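Local structure of glucoamylase (Thermoanaerobacterium thermosaccharolyticum, 1LF6) at residues Lys76-Asp81 against Val86-Lys91; Ala137-Leu142 against His147-Tyr152; Leu537-Val540 against Val544-Ala547. The protein hydrolyses terminal alpha-1,4-linked glucose units one after another from the non-reducing ends of starch-type chains, releasing beta-D-glucose. One frame throughout, in Å; residues are numbered along the deposited sequence.

Contact 1 of 3, residues Lys76-Asp81 against Val86-Lys91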
ATOM      1  N   LYS A  76       9.618  -1.016  19.221  1.00 29.17           N
ATOM      2  CA  LYS A  76       8.808  -1.848  20.098  1.00 28.63           C
ATOM      3  C   LYS A  76       9.267  -1.851  21.550  1.00 29.72           C
ATOM      4  O   LYS A  76      10.374  -1.408  21.876  1.00 30.00           O
ATOM      5  CB  LYS A  76       8.805  -3.286  19.577  1.00 28.59           C
ATOM      6  CG  LYS A  76      10.176  -3.950  19.641  1.00 26.59           C
ATOM      7  CD  LYS A  76      10.166  -5.331  19.012  1.00 25.14           C
ATOM      8  CE  LYS A  76      11.564  -5.939  19.017  1.00 22.37           C
ATOM      9  NZ  LYS A  76      11.581  -7.293  18.404  1.00 17.68           N
ATOM     10  N   PHE A  77       8.400  -2.362  22.417  1.00 28.43           N
ATOM     11  CA  PHE A  77       8.697  -2.452  23.839  1.00 30.54           C
ATOM     12  C   PHE A  77       9.040  -3.879  24.233  1.00 31.07           C
ATOM     13  O   PHE A  77       8.480  -4.836  23.693  1.00 29.52           O
ATOM     14  CB  PHE A  77       7.498  -1.989  24.673  1.00 28.10           C
ATOM     15  CG  PHE A  77       7.376  -0.501  24.783  1.00 29.08           C
ATOM     16  CD1 PHE A  77       8.346   0.238  25.454  1.00 27.72           C
ATOM     17  CD2 PHE A  77       6.298   0.166  24.214  1.00 25.97           C
ATOM     18  CE1 PHE A  77       8.244   1.620  25.554  1.00 26.12           C
ATOM     19  CE2 PHE A  77       6.189   1.546  24.310  1.00 26.94           C
ATOM     20  CZ  PHE A  77       7.164   2.276  24.982  1.00 27.18           C
ATOM     21  N   ILE A  78       9.973  -4.005  25.173  1.00 32.12           N
ATOM     22  CA  ILE A  78      10.378  -5.304  25.691  1.00 34.64           C
ATOM     23  C   ILE A  78      10.245  -5.205  27.205  1.00 35.36           C
ATOM     24  O   ILE A  78      10.737  -4.252  27.815  1.00 35.17           O
ATOM     25  CB  ILE A  78      11.848  -5.640  25.346  1.00 35.07           C
ATOM     26  CG1 ILE A  78      12.072  -5.524  23.838  1.00 34.88           C
ATOM     27  CG2 ILE A  78      12.175  -7.054  25.817  1.00 34.11           C
ATOM     28  CD1 ILE A  78      11.181  -6.436  23.010  1.00 35.58           C
ATOM     29  N   VAL A  79       9.570  -6.176  27.807  1.00 35.99           N
ATOM     30  CA  VAL A  79       9.375  -6.166  29.252  1.00 38.76           C
ATOM     31  C   VAL A  79       9.933  -7.419  29.908  1.00 39.43           C
ATOM     32  O   VAL A  79       9.929  -8.498  29.320  1.00 39.42           O
ATOM     33  CB  VAL A  79       7.875  -6.034  29.616  1.00 39.98           C
ATOM     34  CG1 VAL A  79       7.069  -7.052  28.847  1.00 41.23           C
ATOM     35  CG2 VAL A  79       7.672  -6.238  31.110  1.00 39.55           C
ATOM     36  N   THR A  80      10.425  -7.258  31.132  1.00 39.29           N
ATOM     37  CA  THR A  80      10.982  -8.368  31.884  1.00 40.70           C
ATOM     38  C   THR A  80      10.781  -8.131  33.376  1.00 41.09           C
ATOM     39  O   THR A  80      10.408  -7.034  33.794  1.00 39.13           O
ATOM     40  CB  THR A  80      12.492  -8.525  31.609  1.00 40.73           C
ATOM     41  OG1 THR A  80      12.971  -9.713  32.249  1.00 43.38           O
ATOM     42  CG2 THR A  80      13.262  -7.327  32.145  1.00 39.19           C
ATOM     43  N   ASP A  81      11.023  -9.167  34.170  1.00 42.34           N
ATOM     44  CA  ASP A  81      10.892  -9.072  35.618  1.00 43.47           C
ATOM     45  C   ASP A  81      12.285  -8.920  36.221  1.00 44.27           C
ATOM     46  O   ASP A  81      12.443  -8.820  37.439  1.00 44.35           O
ATOM     47  CB  ASP A  81      10.223 -10.330  36.172  1.00 42.18           C
ATOM     48  CG  ASP A  81      11.008 -11.595  35.863  1.00 42.97           C
ATOM     49  OD1 ASP A  81      10.576 -12.684  36.296  1.00 41.82           O
ATOM     50  OD2 ASP A  81      12.056 -11.501  35.186  1.00 40.96           O
ATOM     51  N   VAL A  86      11.246 -12.798  29.539  1.00 50.24           N
ATOM     52  CA  VAL A  86      11.556 -11.631  28.716  1.00 48.11           C
ATOM     53  C   VAL A  86      10.659 -11.640  27.475  1.00 46.06           C
ATOM     54  O   VAL A  86      11.041 -12.174  26.435  1.00 46.17           O
ATOM     55  CB  VAL A  86      13.031 -11.648  28.246  1.00 47.97           C
ATOM     56  CG1 VAL A  86      13.319 -10.432  27.382  1.00 48.01           C
ATOM     57  CG2 VAL A  86      13.960 -11.674  29.444  1.00 49.97           C
ATOM     58  N   PRO A  87       9.444 -11.067  27.577  1.00 44.99           N
ATOM     59  CA  PRO A  87       8.527 -11.034  26.431  1.00 42.44           C
ATOM     60  C   PRO A  87       8.658  -9.829  25.502  1.00 39.56           C
ATOM     61  O   PRO A  87       8.822  -8.691  25.943  1.00 38.29           O
ATOM     62  CB  PRO A  87       7.153 -11.092  27.091  1.00 43.19           C
ATOM     63  CG  PRO A  87       7.366 -10.297  28.315  1.00 44.25           C
ATOM     64  CD  PRO A  87       8.699 -10.823  28.825  1.00 45.58           C
ATOM     65  N   ASP A  88       8.583 -10.115  24.205  1.00 37.17           N
ATOM     66  CA  ASP A  88       8.646  -9.110  23.150  1.00 32.74           C
ATOM     67  C   ASP A  88       7.181  -8.872  22.810  1.00 30.67           C
ATOM     68  O   ASP A  88       6.496  -9.786  22.356  1.00 31.03           O
ATOM     69  CB  ASP A  88       9.402  -9.683  21.946  1.00 32.30           C
ATOM     70  CG  ASP A  88       9.419  -8.743  20.739  1.00 32.25           C
ATOM     71  OD1 ASP A  88      10.278  -8.950  19.853  1.00 30.54           O
ATOM     72  OD2 ASP A  88       8.585  -7.816  20.659  1.00 29.02           O
ATOM     73  N   GLU A  89       6.696  -7.656  23.049  1.00 28.76           N
ATOM     74  CA  GLU A  89       5.294  -7.336  22.793  1.00 27.59           C
ATOM     75  C   GLU A  89       4.829  -7.709  21.384  1.00 27.54           C
ATOM     76  O   GLU A  89       3.691  -8.141  21.201  1.00 25.63           O
ATOM     77  CB  GLU A  89       5.027  -5.845  23.042  1.00 26.61           C
ATOM     78  CG  GLU A  89       5.427  -4.931  21.891  1.00 28.01           C
ATOM     79  CD  GLU A  89       5.080  -3.472  22.143  1.00 27.20           C
ATOM     80  OE1 GLU A  89       4.011  -3.207  22.731  1.00 28.85           O
ATOM     81  OE2 GLU A  89       5.869  -2.593  21.737  1.00 26.54           O
ATOM     82  N   THR A  90       5.709  -7.556  20.396  1.00 26.86           N
ATOM     83  CA  THR A  90       5.349  -7.864  19.016  1.00 27.54           C
ATOM     84  C   THR A  90       5.084  -9.340  18.743  1.00 28.45           C
ATOM     85  O   THR A  90       4.631  -9.700  17.657  1.00 27.84           O
ATOM     86  CB  THR A  90       6.424  -7.361  18.012  1.00 25.86           C
ATOM     87  OG1 THR A  90       7.651  -8.077  18.200  1.00 28.11           O
ATOM     88  CG2 THR A  90       6.681  -5.878  18.208  1.00 24.22           C
ATOM     89  N   LYS A  91       5.349 -10.204  19.718  1.00 30.31           N
ATOM     90  CA  LYS A  91       5.108 -11.632  19.513  1.00 30.08           C
ATOM     91  C   LYS A  91       4.571 -12.366  20.733  1.00 30.16           C
ATOM     92  O   LYS A  91       4.009 -13.451  20.604  1.00 28.52           O
ATOM     93  CB  LYS A  91       6.391 -12.309  19.032  1.00 32.73           C
ATOM     94  CG  LYS A  91       7.602 -11.985  19.870  1.00 35.90           C
ATOM     95  CD  LYS A  91       8.785 -11.603  18.994  1.00 38.17           C
ATOM     96  CE  LYS A  91       9.226 -12.759  18.112  1.00 38.54           C
ATOM     97  NZ  LYS A  91      10.418 -12.384  17.306  1.00 38.72           N
TER
HETATM   98  O   HOH W   1      10.122  -7.427  16.117  1.00 34.96           O

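Contact 2 of 3, residues Ala137-Leu142 against His147-Tyr152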
ATOM      1  N   ALA A 137       2.590   6.229  25.642  1.00 30.43           N
ATOM      2  CA  ALA A 137       2.434   4.866  26.117  1.00 29.65           C
ATOM      3  C   ALA A 137       2.322   4.833  27.628  1.00 30.48           C
ATOM      4  O   ALA A 137       2.823   5.719  28.320  1.00 30.25           O
ATOM      5  CB  ALA A 137       3.616   4.018  25.663  1.00 29.62           C
ATOM      6  N   LYS A 138       1.646   3.806  28.127  1.00 31.57           N
ATOM      7  CA  LYS A 138       1.471   3.610  29.555  1.00 32.63           C
ATOM      8  C   LYS A 138       1.583   2.118  29.828  1.00 32.18           C
ATOM      9  O   LYS A 138       1.038   1.297  29.085  1.00 30.08           O
ATOM     10  CB  LYS A 138       0.105   4.122  30.021  1.00 35.59           C
ATOM     11  CG  LYS A 138      -1.084   3.329  29.500  1.00 38.99           C
ATOM     12  CD  LYS A 138      -2.385   3.759  30.178  1.00 42.88           C
ATOM     13  CE  LYS A 138      -3.576   2.981  29.626  1.00 45.30           C
ATOM     14  NZ  LYS A 138      -4.872   3.369  30.259  1.00 48.00           N
ATOM     15  N   PHE A 139       2.305   1.771  30.886  1.00 31.90           N
ATOM     16  CA  PHE A 139       2.494   0.379  31.255  1.00 32.54           C
ATOM     17  C   PHE A 139       1.635   0.034  32.456  1.00 33.87           C
ATOM     18  O   PHE A 139       1.540   0.813  33.403  1.00 33.56           O
ATOM     19  CB  PHE A 139       3.971   0.124  31.569  1.00 31.86           C
ATOM     20  CG  PHE A 139       4.266  -1.281  32.008  1.00 32.09           C
ATOM     21  CD1 PHE A 139       4.205  -1.633  33.354  1.00 33.17           C
ATOM     22  CD2 PHE A 139       4.589  -2.259  31.075  1.00 32.27           C
ATOM     23  CE1 PHE A 139       4.461  -2.938  33.764  1.00 32.55           C
ATOM     24  CE2 PHE A 139       4.847  -3.566  31.470  1.00 33.52           C
ATOM     25  CZ  PHE A 139       4.782  -3.908  32.820  1.00 33.82           C
ATOM     26  N   GLU A 140       1.003  -1.135  32.412  1.00 35.11           N
ATOM     27  CA  GLU A 140       0.156  -1.583  33.512  1.00 37.00           C
ATOM     28  C   GLU A 140       0.541  -2.978  33.971  1.00 37.60           C
ATOM     29  O   GLU A 140       0.648  -3.897  33.164  1.00 36.84           O
ATOM     30  CB  GLU A 140      -1.315  -1.622  33.098  1.00 38.39           C
ATOM     31  CG  GLU A 140      -1.911  -0.309  32.650  1.00 39.69           C
ATOM     32  CD  GLU A 140      -3.398  -0.440  32.386  1.00 40.14           C
ATOM     33  OE1 GLU A 140      -4.165  -0.516  33.366  1.00 41.63           O
ATOM     34  OE2 GLU A 140      -3.798  -0.487  31.203  1.00 39.62           O
ATOM     35  N   ALA A 141       0.740  -3.136  35.273  1.00 39.45           N
ATOM     36  CA  ALA A 141       1.079  -4.439  35.826  1.00 41.90           C
ATOM     37  C   ALA A 141      -0.233  -5.156  36.124  1.00 43.03           C
ATOM     38  O   ALA A 141      -0.951  -4.778  37.052  1.00 43.84           O
ATOM     39  CB  ALA A 141       1.890  -4.273  37.103  1.00 42.34           C
ATOM     40  N   LEU A 142      -0.555  -6.174  35.330  1.00 43.92           N
ATOM     41  CA  LEU A 142      -1.791  -6.926  35.526  1.00 44.90           C
ATOM     42  C   LEU A 142      -1.692  -7.811  36.760  1.00 45.92           C
ATOM     43  O   LEU A 142      -2.621  -7.873  37.564  1.00 46.23           O
ATOM     44  CB  LEU A 142      -2.117  -7.771  34.290  1.00 44.05           C
ATOM     45  CG  LEU A 142      -2.474  -6.989  33.020  1.00 43.72           C
ATOM     46  CD1 LEU A 142      -2.894  -7.958  31.925  1.00 42.90           C
ATOM     47  CD2 LEU A 142      -3.601  -6.007  33.313  1.00 43.15           C
ATOM     48  N   HIS A 147       6.596  -2.260  40.199  1.00 46.12           N
ATOM     49  CA  HIS A 147       8.005  -2.238  40.578  1.00 46.53           C
ATOM     50  C   HIS A 147       8.667  -3.590  40.358  1.00 45.63           C
ATOM     51  O   HIS A 147       9.877  -3.729  40.520  1.00 46.11           O
ATOM     52  CB  HIS A 147       8.168  -1.822  42.046  1.00 48.73           C
ATOM     53  CG  HIS A 147       7.703  -0.430  42.335  1.00 50.96           C
ATOM     54  ND1 HIS A 147       6.373  -0.072  42.318  1.00 52.67           N
ATOM     55  CD2 HIS A 147       8.394   0.698  42.625  1.00 52.41           C
ATOM     56  CE1 HIS A 147       6.263   1.218  42.584  1.00 52.72           C
ATOM     57  NE2 HIS A 147       7.474   1.708  42.774  1.00 52.61           N
ATOM     58  N   ASP A 148       7.872  -4.586  39.986  1.00 46.12           N
ATOM     59  CA  ASP A 148       8.400  -5.923  39.741  1.00 46.62           C
ATOM     60  C   ASP A 148       8.721  -6.118  38.263  1.00 45.75           C
ATOM     61  O   ASP A 148       9.121  -7.205  37.845  1.00 45.61           O
ATOM     62  CB  ASP A 148       7.391  -6.984  40.183  1.00 49.08           C
ATOM     63  CG  ASP A 148       7.075  -6.904  41.664  1.00 51.89           C
ATOM     64  OD1 ASP A 148       8.021  -6.951  42.481  1.00 52.49           O
ATOM     65  OD2 ASP A 148       5.878  -6.802  42.014  1.00 54.19           O
ATOM     66  N   TYR A 149       8.558  -5.057  37.479  1.00 43.42           N
ATOM     67  CA  TYR A 149       8.809  -5.132  36.047  1.00 42.00           C
ATOM     68  C   TYR A 149       9.783  -4.078  35.534  1.00 41.85           C
ATOM     69  O   TYR A 149       9.983  -3.032  36.152  1.00 40.85           O
ATOM     70  CB  TYR A 149       7.483  -5.005  35.288  1.00 40.87           C
ATOM     71  CG  TYR A 149       6.497  -6.112  35.585  1.00 39.41           C
ATOM     72  CD1 TYR A 149       6.683  -7.393  35.065  1.00 38.39           C
ATOM     73  CD2 TYR A 149       5.389  -5.887  36.400  1.00 38.09           C
ATOM     74  CE1 TYR A 149       5.788  -8.423  35.349  1.00 37.95           C
ATOM     75  CE2 TYR A 149       4.488  -6.912  36.692  1.00 36.95           C
ATOM     76  CZ  TYR A 149       4.693  -8.175  36.163  1.00 37.74           C
ATOM     77  OH  TYR A 149       3.805  -9.191  36.437  1.00 37.87           O
ATOM     78  N   LYS A 150      10.396  -4.379  34.394  1.00 41.50           N
ATOM     79  CA  LYS A 150      11.328  -3.465  33.746  1.00 41.21           C
ATOM     80  C   LYS A 150      10.809  -3.279  32.326  1.00 40.34           C
ATOM     81  O   LYS A 150      10.390  -4.241  31.684  1.00 40.51           O
ATOM     82  CB  LYS A 150      12.743  -4.051  33.706  1.00 42.34           C
ATOM     83  CG  LYS A 150      13.504  -4.019  35.027  1.00 43.97           C
ATOM     84  CD  LYS A 150      12.947  -5.013  36.032  1.00 45.34           C
ATOM     85  CE  LYS A 150      13.812  -5.053  37.287  1.00 46.49           C
ATOM     86  NZ  LYS A 150      13.218  -5.901  38.358  1.00 45.01           N
ATOM     87  N   LEU A 151      10.832  -2.046  31.837  1.00 38.80           N
ATOM     88  CA  LEU A 151      10.349  -1.768  30.492  1.00 37.04           C
ATOM     89  C   LEU A 151      11.453  -1.173  29.633  1.00 35.52           C
ATOM     90  O   LEU A 151      12.076  -0.178  30.008  1.00 35.57           O
ATOM     91  CB  LEU A 151       9.163  -0.802  30.550  1.00 35.82           C
ATOM     92  CG  LEU A 151       8.510  -0.449  29.217  1.00 35.25           C
ATOM     93  CD1 LEU A 151       7.830  -1.675  28.626  1.00 34.53           C
ATOM     94  CD2 LEU A 151       7.499   0.664  29.437  1.00 35.90           C
ATOM     95  N   TYR A 152      11.693  -1.787  28.479  1.00 34.73           N
ATOM     96  CA  TYR A 152      12.728  -1.308  27.574  1.00 33.42           C
ATOM     97  C   TYR A 152      12.169  -1.021  26.186  1.00 31.69           C
ATOM     98  O   TYR A 152      11.267  -1.710  25.709  1.00 30.62           O
ATOM     99  CB  TYR A 152      13.867  -2.329  27.474  1.00 35.29           C
ATOM    100  CG  TYR A 152      14.392  -2.800  28.816  1.00 37.14           C
ATOM    101  CD1 TYR A 152      13.770  -3.843  29.501  1.00 36.98           C
ATOM    102  CD2 TYR A 152      15.499  -2.189  29.408  1.00 37.36           C
ATOM    103  CE1 TYR A 152      14.237  -4.268  30.742  1.00 37.05           C
ATOM    104  CE2 TYR A 152      15.974  -2.605  30.651  1.00 37.22           C
ATOM    105  CZ  TYR A 152      15.335  -3.645  31.313  1.00 38.10           C
ATOM    106  OH  TYR A 152      15.789  -4.054  32.548  1.00 38.10           O
TER

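Contact 3 of 3, residues Leu537-Val540 against Val544-Ala547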
ATOM      1  N   LEU A 537     -13.544  -9.284 -17.113  1.00 12.04           N
ATOM      2  CA  LEU A 537     -14.690  -8.469 -16.720  1.00 13.12           C
ATOM      3  C   LEU A 537     -14.426  -6.989 -16.971  1.00 13.38           C
ATOM      4  O   LEU A 537     -15.333  -6.160 -16.852  1.00 12.06           O
ATOM      5  CB  LEU A 537     -15.058  -8.696 -15.245  1.00 11.94           C
ATOM      6  CG  LEU A 537     -15.709 -10.045 -14.912  1.00 13.97           C
ATOM      7  CD1 LEU A 537     -15.951 -10.136 -13.407  1.00 12.13           C
ATOM      8  CD2 LEU A 537     -17.022 -10.202 -15.693  1.00 12.66           C
ATOM      9  N   GLU A 538     -13.183  -6.661 -17.310  1.00 10.73           N
ATOM     10  CA  GLU A 538     -12.820  -5.281 -17.608  1.00 13.53           C
ATOM     11  C   GLU A 538     -13.573  -4.843 -18.854  1.00 13.69           C
ATOM     12  O   GLU A 538     -13.839  -3.653 -19.048  1.00 10.38           O
ATOM     13  CB  GLU A 538     -11.320  -5.163 -17.846  1.00 12.11           C
ATOM     14  CG  GLU A 538     -10.498  -5.176 -16.574  1.00 16.21           C
ATOM     15  CD  GLU A 538     -10.684  -3.917 -15.755  1.00 16.62           C
ATOM     16  OE1 GLU A 538     -11.685  -3.819 -15.010  1.00 16.85           O
ATOM     17  OE2 GLU A 538      -9.829  -3.013 -15.872  1.00 16.94           O
ATOM     18  N   LEU A 539     -13.905  -5.824 -19.694  1.00 12.23           N
ATOM     19  CA  LEU A 539     -14.645  -5.580 -20.927  1.00 14.26           C
ATOM     20  C   LEU A 539     -15.967  -4.888 -20.611  1.00 13.91           C
ATOM     21  O   LEU A 539     -16.339  -3.922 -21.270  1.00 15.32           O
ATOM     22  CB  LEU A 539     -14.928  -6.898 -21.662  1.00 12.32           C
ATOM     23  CG  LEU A 539     -13.766  -7.592 -22.386  1.00 11.55           C
ATOM     24  CD1 LEU A 539     -14.144  -9.040 -22.677  1.00 12.36           C
ATOM     25  CD2 LEU A 539     -13.427  -6.843 -23.678  1.00  8.29           C
ATOM     26  N   VAL A 540     -16.676  -5.388 -19.602  1.00 15.09           N
ATOM     27  CA  VAL A 540     -17.957  -4.801 -19.211  1.00 16.94           C
ATOM     28  C   VAL A 540     -17.754  -3.544 -18.350  1.00 15.95           C
ATOM     29  O   VAL A 540     -18.452  -2.544 -18.515  1.00 14.88           O
ATOM     30  CB  VAL A 540     -18.831  -5.829 -18.444  1.00 18.57           C
ATOM     31  CG1 VAL A 540     -18.981  -7.116 -19.268  1.00 15.89           C
ATOM     32  CG2 VAL A 540     -18.216  -6.145 -17.106  1.00 23.03           C
ATOM     33  N   VAL A 544     -17.157  -1.777 -22.953  1.00 17.39           N
ATOM     34  CA  VAL A 544     -16.751  -2.314 -24.246  1.00 16.90           C
ATOM     35  C   VAL A 544     -17.652  -3.476 -24.657  1.00 18.14           C
ATOM     36  O   VAL A 544     -17.928  -3.666 -25.842  1.00 18.65           O
ATOM     37  CB  VAL A 544     -15.268  -2.759 -24.196  1.00 18.81           C
ATOM     38  CG1 VAL A 544     -14.857  -3.407 -25.509  1.00 17.90           C
ATOM     39  CG2 VAL A 544     -14.387  -1.542 -23.916  1.00 19.41           C
ATOM     40  N   LYS A 545     -18.105  -4.248 -23.670  1.00 16.73           N
ATOM     41  CA  LYS A 545     -19.005  -5.379 -23.903  1.00 17.74           C
ATOM     42  C   LYS A 545     -20.190  -5.257 -22.947  1.00 17.54           C
ATOM     43  O   LYS A 545     -20.061  -4.660 -21.880  1.00 17.02           O
ATOM     44  CB  LYS A 545     -18.282  -6.705 -23.656  1.00 17.15           C
ATOM     45  CG  LYS A 545     -17.160  -7.007 -24.649  1.00 17.41           C
ATOM     46  CD  LYS A 545     -17.708  -7.308 -26.042  1.00 16.69           C
ATOM     47  CE  LYS A 545     -16.587  -7.661 -27.022  1.00 18.75           C
ATOM     48  NZ  LYS A 545     -17.105  -8.021 -28.374  1.00 19.77           N
ATOM     49  N   SER A 546     -21.339  -5.811 -23.331  1.00 19.33           N
ATOM     50  CA  SER A 546     -22.542  -5.760 -22.495  1.00 19.05           C
ATOM     51  C   SER A 546     -22.461  -6.804 -21.395  1.00 18.23           C
ATOM     52  O   SER A 546     -21.981  -7.909 -21.624  1.00 17.56           O
ATOM     53  CB  SER A 546     -23.788  -6.031 -23.339  1.00 19.26           C
ATOM     54  OG  SER A 546     -23.846  -5.146 -24.442  1.00 26.15           O
ATOM     55  N   ALA A 547     -22.940  -6.455 -20.203  1.00 17.35           N
ATOM     56  CA  ALA A 547     -22.917  -7.381 -19.078  1.00 17.94           C
ATOM     57  C   ALA A 547     -23.674  -8.681 -19.374  1.00 18.79           C
ATOM     58  O   ALA A 547     -23.368  -9.720 -18.789  1.00 17.71           O
ATOM     59  CB  ALA A 547     -23.494  -6.709 -17.829  1.00 18.46           C
TER
HETATM   60  O   HOH W   2     -20.686  -2.573 -20.100  1.00 15.79           O

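Contact 1 of 3, residues Lys76-Asp81 against Val86-Lys91
In the N-terminal beta-sandwich domain, the last residues of strand 70-80 meet the chain as it folds back antiparallel into a short helical turn, and K76, D88, F77 and E89 show how one carboxylate can cap a helix while a second carries the pairing on past its one bridge. I78 and D88 form that single beta bridge, flanked by V79 N bonding to P87 O (3.2 Å) and by a weak E89 N to F77 O bond. Beyond it, a side chain takes over: E89 OE2 accepts F77 N at 2.6 Å, with the donor 43° out of the carboxylate plane, and the same oxygen also pairs with K122. D88, the N-cap, divides its work. Its OD2 receives T90 N in an Asx turn, and T90 OG1 from the same face at 2.6 Å, leaving OD1 for the lysine. I78 CD1 packs against D88 CG (3.7 Å). K76 stretches straight beyond CG, its CD resting on T90 CG2 (3.6 Å). It crosses D88 at about a right angle, and in a salt bridge K76 NZ meets D88 OD1 at 2.6 Å on the syn side, somewhat out of the carboxylate plane, while also donating to a water that bonds T90 OG1.

Contact 2 of 3, residues Ala137-Leu142 against His147-Tyr152
F139 and Y149 are brought together by contrasting first torsions: the phenylalanine ring swings clear of its backbone N (chi1 178°) and reaches across, whereas the tyrosine CG lies beside its N (chi1 -62°), which sets its CB and ring atoms against F139 and A141. The pair illustrates how the two layers of a beta-sandwich are sealed, strand 132-141 of one sheet facing the start of strand 150-157 of the other, with F139 CA 8.2 Å from L151 CA. F139 leads with its outer end, CZ being 3.8 Å from Y149 CB and 3.9 Å from Y149 CG. The side chains cross at about a right angle, and the ring planes are inclined at 56° with centroids 5.8 Å apart, an oblique meeting. Along its flank F139 CD2 meets L151 CD1 at 4.1 Å, the two side chains sliding past each other in opposite directions. A141 fills the other end, its CB 3.7 Å from Y149 CE2. Y118 and I120 of strand 118-126 also touch F139. Replacing F139 with an alanine would probably open a gap between the sheets and strip Y149 CB and L151 CD1 of the ring they touch on the facing strand. Y149's hydroxyl bonds instead to E143 O in the connecting loop. Because only carbon meets carbon here, adhesion probably rests on shape fit and the burial of apolar surface, with no directional bond to set the strands' register.

Contact 3 of 3, residues Leu537-Val540 against Val544-Ala547
The flat group at the centre is the peptide carbonyl of L539, which two N-H groups of the returning chain, V544 and K545, approach from quite different directions. V544 N comes nearly end-on to the oxygen, 2.8 Å from L539 O with a C=O...N angle of 176°. K545 N lies well above the carbonyl plane, 58° out of it and 3.0 Å from L539 O. Two bonds thus grip one oxygen, and both donors come from beyond the helix, five and six residues on, where the regular i+4 donors have run out.

The side chains follow the backbone. L539 and K545 lie side by side and point the same way, with L539 CB 3.7 Å from K545 CG. The lysine chain then bends at its second torsion (chi2 -69°), and its end leads away to a salt bridge with D486 on helix 468-489. Its methylenes therefore serve as apolar packing while its charge is paired outside. L539 CD2 also touches V544 CG1, at 4.1 Å, and I485 of that helix contacts both L539 and V544. On the next residue, V540 CA makes a CA-H...O contact with K545 O at 3.4 Å, and V540 CG1 rests 3.9 Å from A547 CA. A water closes this side by donating to V540 O (2.7 Å) and to K545 O (2.8 Å), so both carbonyls have a partner.

Together these contacts turn the chain leaving the short helix 538-541 back against its last residues before helix 550-562 begins. This tight C-terminal turn, packed against helices 468-489 and 600-612, forms part of the connection from helix 538-541 to helix 550-562 in the (alpha/alpha) barrel of this family 15 enzyme.

How the contacts relate
The three contacts follow in series along the chain. Contacts 1 and 2 share the N-terminal beta-sandwich domain, their centres about 10 Å apart. They are tied through neighbouring strands 70-80 and 150-157 of one antiparallel sheet, where I78 N probably bonds Y152 O and T80 O K150 N: contact 1 bonds a loop to the other side of the end of strand 70-80, while contact 2 packs strand 150-157 against the facing sheet. Contact 3 lies in the helical family 15 region across the chain's centre, its centre about 53 Å from that of contact 1 and about 59 Å from that of contact 2. Both architectures of the enzyme are thus sampled, each contact joining segments a few residues apart.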